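Local coordinates for protein multicopper oxidase (Pseudomonas thermotolerans, PDB 6VOW) that probably oxidises phenolic substrates as a laccase does, passing electrons from a mononuclear copper to a three-copper cluster that reduces dioxygen to water, at residues A[107-110]-A[111-115]; A[355-358]-A[359-362]; A[390-394]-A[395-399]. All blocks are in the same frame, centred on the assembly; numbering follows the deposited sequence.

Contact 1 (A[107-110]-A[111-115])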
# COMPACT_ATOMS: atom_id res chain seq x y z
N VAL A 107 4.56 14.33 3.46
CA VAL A 107 5.48 14.07 4.52
C VAL A 107 5.76 15.33 5.38
O VAL A 107 6.19 16.37 4.86
CB VAL A 107 6.79 13.54 3.93
CG1 VAL A 107 7.83 13.50 5.03
CG2 VAL A 107 6.55 12.16 3.33
N PRO A 108 5.53 15.26 6.70
CA PRO A 108 5.65 16.49 7.44
C PRO A 108 7.06 16.94 7.39
O PRO A 108 7.96 16.10 7.56
CB PRO A 108 5.22 16.10 8.86
CG PRO A 108 4.28 14.93 8.66
CD PRO A 108 4.90 14.20 7.51
N TYR A 109 7.24 18.22 7.08
CA TYR A 109 8.51 18.96 7.09
C TYR A 109 9.42 18.69 5.91
O TYR A 109 10.52 19.26 5.81
CB TYR A 109 9.21 18.83 8.45
CG TYR A 109 8.31 19.24 9.60
CD1 TYR A 109 8.07 20.59 9.90
CD2 TYR A 109 7.72 18.26 10.41
CE1 TYR A 109 7.24 20.96 10.96
CE2 TYR A 109 6.91 18.60 11.46
CZ TYR A 109 6.67 19.93 11.73
OH TYR A 109 5.88 20.20 12.76
N VAL A 110 8.95 17.86 4.99
CA VAL A 110 9.64 17.62 3.72
C VAL A 110 8.71 18.09 2.62
O VAL A 110 9.15 18.85 1.77
CB VAL A 110 9.98 16.12 3.61
CG1 VAL A 110 10.28 15.68 2.18
CG2 VAL A 110 11.14 15.79 4.57
N SER A 111 7.44 17.66 2.65
CA SER A 111 6.42 18.07 1.67
C SER A 111 5.74 19.35 2.10
O SER A 111 5.50 20.22 1.29
CB SER A 111 5.23 17.04 1.49
OG SER A 111 3.94 17.70 1.00
N GLN A 112 5.33 19.39 3.36
CA GLN A 112 4.39 20.38 3.89
C GLN A 112 4.53 20.46 5.39
O GLN A 112 5.18 19.66 6.03
CB GLN A 112 2.93 20.00 3.56
CG GLN A 112 2.48 18.69 4.21
CD GLN A 112 1.03 18.35 4.00
OE1 GLN A 112 0.15 18.96 4.59
NE2 GLN A 112 0.76 17.31 3.21
N LEU A 113 3.82 21.40 5.96
CA LEU A 113 3.57 21.46 7.36
C LEU A 113 2.43 20.55 7.67
O LEU A 113 1.48 20.50 6.85
CB LEU A 113 3.19 22.90 7.75
CG LEU A 113 4.38 23.81 7.48
CD1 LEU A 113 3.89 25.24 7.49
CD2 LEU A 113 5.49 23.56 8.51
N PRO A 114 2.48 19.83 8.82
CA PRO A 114 1.32 19.05 9.24
C PRO A 114 0.07 19.87 9.12
O PRO A 114 0.10 21.07 9.34
CB PRO A 114 1.58 18.81 10.73
CG PRO A 114 3.08 18.80 10.84
CD PRO A 114 3.61 19.69 9.77
N VAL A 115 -1.03 19.25 8.80
CA VAL A 115 -2.24 19.96 8.73
C VAL A 115 -2.77 19.90 10.14
O VAL A 115 -3.01 18.82 10.64
CB VAL A 115 -3.23 19.22 7.80
CG1 VAL A 115 -4.59 19.96 7.85
CG2 VAL A 115 -2.62 19.10 6.38

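Contact 2 (A[355-358]-A[359-362])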
# COMPACT_ATOMS: atom_id res chain seq x y z
N TRP A 355 19.70 4.90 12.52
CA TRP A 355 18.28 4.84 12.98
C TRP A 355 17.59 6.10 12.45
O TRP A 355 18.26 7.10 12.32
CB TRP A 355 18.28 4.78 14.54
CG TRP A 355 18.30 6.20 15.36
CD1 TRP A 355 17.54 6.49 16.47
CD2 TRP A 355 19.09 7.44 15.11
NE1 TRP A 355 17.78 7.77 16.91
CE2 TRP A 355 18.71 8.38 16.11
CE3 TRP A 355 20.05 7.83 14.15
CZ2 TRP A 355 19.26 9.70 16.18
CZ3 TRP A 355 20.60 9.16 14.23
CH2 TRP A 355 20.19 10.06 15.23
N ASP A 356 16.31 6.05 12.05
CA ASP A 356 15.48 7.30 11.96
C ASP A 356 14.95 7.63 13.38
O ASP A 356 14.53 6.75 14.16
CB ASP A 356 14.33 7.23 10.89
CG ASP A 356 13.85 8.67 10.32
OD1 ASP A 356 12.79 9.12 10.84
OD2 ASP A 356 14.44 9.31 9.35
N ILE A 357 14.98 8.92 13.70
CA ILE A 357 14.35 9.47 14.93
C ILE A 357 13.03 10.09 14.49
O ILE A 357 12.96 11.22 13.96
CB ILE A 357 15.27 10.44 15.75
CG1 ILE A 357 14.51 11.10 16.94
CG2 ILE A 357 15.96 11.44 14.83
CD1 ILE A 357 13.73 10.14 17.83
N ASN A 358 11.96 9.34 14.68
CA ASN A 358 10.68 9.79 14.15
C ASN A 358 10.14 11.06 14.93
O ASN A 358 9.14 11.67 14.51
CB ASN A 358 9.77 8.54 13.95
CG ASN A 358 8.36 8.74 14.40
OD1 ASN A 358 7.62 9.57 13.84
ND2 ASN A 358 7.95 7.94 15.39
N ASP A 359 10.89 11.50 15.97
CA ASP A 359 10.76 12.76 16.76
C ASP A 359 11.66 14.02 16.45
O ASP A 359 11.59 15.00 17.21
CB ASP A 359 11.05 12.47 18.27
CG ASP A 359 10.30 11.28 18.82
OD1 ASP A 359 9.04 11.33 18.88
OD2 ASP A 359 10.99 10.32 19.22
N ILE A 360 12.53 14.02 15.43
CA ILE A 360 13.22 15.28 15.02
C ILE A 360 13.05 15.50 13.53
O ILE A 360 12.62 14.60 12.86
CB ILE A 360 14.71 15.36 15.49
CG1 ILE A 360 15.72 14.88 14.44
CG2 ILE A 360 14.91 14.63 16.82
CD1 ILE A 360 17.16 14.80 14.92
N SER A 361 13.42 16.68 13.00
CA SER A 361 13.44 16.90 11.54
C SER A 361 14.79 16.63 10.85
O SER A 361 15.43 17.54 10.32
CB SER A 361 12.95 18.27 11.26
OG SER A 361 11.65 18.36 11.82
N CYS A 362 15.13 15.33 10.83
CA CYS A 362 16.35 14.71 10.27
C CYS A 362 16.21 14.20 8.80
O CYS A 362 16.97 13.34 8.30
CB CYS A 362 16.80 13.53 11.18
SG CYS A 362 15.67 12.10 11.54

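Contact 3 (A[390-394]-A[395-399]). With CU (copper (II) ion), chain C; C2O (Cu-O-Cu linkage), chain B.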
# COMPACT_ATOMS: atom_id res chain seq x y z
N ILE A 390 9.70 -2.95 2.03
CA ILE A 390 10.50 -1.79 1.91
C ILE A 390 9.91 -0.95 0.84
O ILE A 390 9.81 -1.40 -0.33
CB ILE A 390 11.90 -2.10 1.53
CG1 ILE A 390 12.59 -2.97 2.64
CG2 ILE A 390 12.65 -0.78 1.25
CD1 ILE A 390 13.01 -2.27 3.88
N HIS A 391 9.66 0.28 1.20
CA HIS A 391 8.95 1.19 0.32
C HIS A 391 9.73 2.48 0.00
O HIS A 391 10.43 3.02 0.84
CB HIS A 391 7.66 1.45 1.04
CG HIS A 391 6.85 2.51 0.44
ND1 HIS A 391 6.20 2.35 -0.77
CD2 HIS A 391 6.53 3.74 0.89
CE1 HIS A 391 5.54 3.46 -1.05
NE2 HIS A 391 5.71 4.31 -0.07
N LEU A 392 9.64 2.97 -1.22
CA LEU A 392 10.28 4.24 -1.61
C LEU A 392 9.18 5.20 -2.06
O LEU A 392 8.40 4.85 -2.90
CB LEU A 392 11.18 3.98 -2.76
CG LEU A 392 11.96 5.14 -3.28
CD1 LEU A 392 12.75 5.83 -2.14
CD2 LEU A 392 12.85 4.57 -4.34
N HIS A 393 9.18 6.41 -1.52
CA HIS A 393 8.33 7.43 -2.00
C HIS A 393 8.81 7.98 -3.30
O HIS A 393 10.03 7.91 -3.62
CB HIS A 393 8.48 8.58 -1.11
CG HIS A 393 7.85 8.37 0.18
ND1 HIS A 393 7.21 9.38 0.84
CD2 HIS A 393 7.68 7.25 0.90
CE1 HIS A 393 6.66 8.90 1.93
NE2 HIS A 393 6.93 7.61 1.97
N GLY A 394 7.84 8.57 -4.01
CA GLY A 394 8.15 9.48 -5.10
C GLY A 394 8.43 8.85 -6.41
O GLY A 394 8.34 9.52 -7.41
N MET A 395 8.80 7.58 -6.36
CA MET A 395 9.40 6.87 -7.43
C MET A 395 8.98 5.43 -7.41
O MET A 395 8.57 4.88 -6.41
CB MET A 395 10.89 6.94 -7.31
CG MET A 395 11.49 8.12 -8.07
SD MET A 395 12.72 9.10 -7.19
CE MET A 395 13.92 7.92 -6.63
N VAL A 396 9.11 4.84 -8.58
CA VAL A 396 8.77 3.47 -8.77
C VAL A 396 10.05 2.74 -9.11
O VAL A 396 10.81 3.21 -9.95
CB VAL A 396 7.76 3.38 -9.91
CG1 VAL A 396 7.90 2.11 -10.65
CG2 VAL A 396 6.36 3.51 -9.32
N PHE A 397 10.30 1.60 -8.48
CA PHE A 397 11.49 0.86 -8.86
C PHE A 397 11.06 -0.44 -9.50
O PHE A 397 9.92 -0.89 -9.34
CB PHE A 397 12.45 0.64 -7.69
CG PHE A 397 11.81 0.03 -6.49
CD1 PHE A 397 11.61 -1.34 -6.41
CD2 PHE A 397 11.39 0.83 -5.44
CE1 PHE A 397 10.97 -1.88 -5.27
CE2 PHE A 397 10.81 0.32 -4.32
CZ PHE A 397 10.59 -1.04 -4.22
N LYS A 398 11.97 -1.00 -10.26
CA LYS A 398 11.81 -2.28 -10.92
C LYS A 398 12.61 -3.31 -10.19
O LYS A 398 13.80 -3.14 -9.97
CB LYS A 398 12.35 -2.19 -12.36
CG LYS A 398 12.05 -3.40 -13.21
CD LYS A 398 12.40 -3.21 -14.64
CE LYS A 398 11.52 -4.09 -15.51
NZ LYS A 398 11.89 -3.84 -16.94
N VAL A 399 11.98 -4.39 -9.81
CA VAL A 399 12.62 -5.45 -9.03
C VAL A 399 13.36 -6.34 -9.98
O VAL A 399 12.78 -6.89 -10.94
CB VAL A 399 11.56 -6.30 -8.34
CG1 VAL A 399 12.19 -7.37 -7.45
CG2 VAL A 399 10.68 -5.40 -7.50
CU CU C . 4.69 5.98 0.14
CU2 C2O B . 2.38 4.04 2.49
CU3 C2O B . 6.08 6.50 3.66
O1 C2O B . 4.32 5.15 3.05
O HOH W 1 6.38 5.41 -4.52

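Contact 1 (A[107-110]-A[111-115])
The phenol ring of Tyr-109 receives Pro-114 over one face: CD of the proline sits 4.0 Å from the ring centroid, 24° off the normal, in a CH-pi contact. The approach is displaced toward the hydroxyl end, with Pro-114 CD 3.6 Å from Tyr-109 CZ. Leu-113 comes in obliquely, its CD2 methyl 4.0 Å from Tyr-109 CE1. The ring reaches these two because CG lies beside the backbone N (chi1 -54°), which brings the side chain back toward the later residues. Pro-108 CB also packs on Pro-114 CG at 4.0 Å. Residues 107 to 110 form a type II beta turn with Tyr-109 at positive phi, and the carbonyl oxygen of Val-107 accepts both Val-110 N and, at 2.8 Å, Ser-111 N, the latter in the carbonyl plane; Gln-112 N adds a weak bond. In return Tyr-109 N donates to Gln-112 O over 2.7 Å. Ser-111 OG bonds to the backbone O of Glu-103, outside the turn. Two N-H groups, with a weak third, thus converge on the Val-107 carbonyl, and this, with the Tyr-109 to Gln-112 bond, should restrain the turn that carries Val-107; the nearest atoms of its side chain and the Cu-O-Cu group are about 6 Å apart.

Contact 2 (A[355-358]-A[359-362])
Ile-357 packs against Asp-359, Ile-360 and Cys-362. From its CB the side chain divides. The CG2 branch meets Cys-362 SG at 3.4 Å and Ile-360 CG1 at 3.5 Å, the second pair tighter than ordinary van der Waals contact, and the same methyl also rests over one face of the Trp-355 indole, offset toward its rim. The other branch starts at CG1, 3.6 Å from Ile-360 CG2, and ends at CD1, which lies 3.6 Å from Asp-359 CB. With CG1 opposite the backbone N (chi1 174°), this longer arm is carried toward Asp-359 and leaves CG2 for the sulfur. The side chains of Ile-357 and Ile-360 cross at about a right angle, with both branches of Ile-357 against Ile-360. The Asp-356 carboxylate also comes near the sulfur, OD2 3.8 Å from Cys-362 SG, and the backbone of Asp-356 is tied to Gly-448. In the backbone, Ile-360 N donates to Ile-357 O at 3.2 Å; the bond is nearly straight at hydrogen (174°), although the donor stands above the carbonyl plane. The Ile-360 N to Ile-357 O bond closes a type I beta turn from Ile-357 to Ile-360, set in a surface loop between strands 323-329 and 368-370.

Contact 3 (A[390-394]-A[395-399])
One water joins the two segments by donating to both Leu-392 O, at 2.6 Å, and Met-395 O, at 2.9 Å. It bridges two carbonyls that converge on it, about at right angles, where the chain turns at Gly-394, whose positive phi takes the backbone round the bend. On the apolar side of strand 388-392, Leu-392 carries the contact. Its CB lies at the edge of the Phe-397 ring, in the ring plane and 4.0 Å from CE2, while its CD2 methyl reaches the methyl end of Met-395, 4.2 Å from CE. The Phe-397 ring turns back to Leu-392 because Phe-397 CG stands between the backbone N and the carbonyl carbon (chi1 52°). Leu-427 of strand 422-428 packs against all three side chains. The neighbours of Leu-392 in sequence point the other way, into the copper site. His-391 binds the separate copper ion of the cluster through NE2 at 2.0 Å, shared with His-94, and His-393 binds one copper of the Cu-O-Cu group through NE2 at 2.2 Å, together with His-138 and His-438. At the far side of each imidazole, ND1 is also fixed: that of His-391 by Thr-414 OG1, that of His-393 by Asp-105 OD2. Together with the copper bonds, these second-shell hydrogen bonds probably help fix the ring rotation, and the carboxylate partner of His-393 may make that ligand more electron-rich. The His-X-His pattern, with each histidine serving a different copper, matches the trinuclear type 2/type 3 cluster of multicopper oxidases. Alternation of side chains from His-391 to His-393, at the end of strand 388-392, separates the chemistry: Leu-392 packs in the buried apolar interior with Phe-397 and Met-395, while the flanking histidines hold the metals.

Overall arrangement
The three contacts follow one another along the chain, each a local fold-back, and none encloses or crosses another. Contact 1 closes a turn in the loop between strands 94-96 and 120-126, in the N-terminal multicopper oxidase region; contacts 2 and 3 both belong to the C-terminal one. Contact 2 bends the loop that precedes strand 368-370, and contact 3 makes the connection from strand 388-392 to strand 397-402, which lie in different sheets. Residues 107-115 lie against both of the others: Tyr-109 touches Ser-361, and Val-107 packs on His-393. Contact 1 therefore links the surface loop to the buried copper cluster, whose ligands come from both regions.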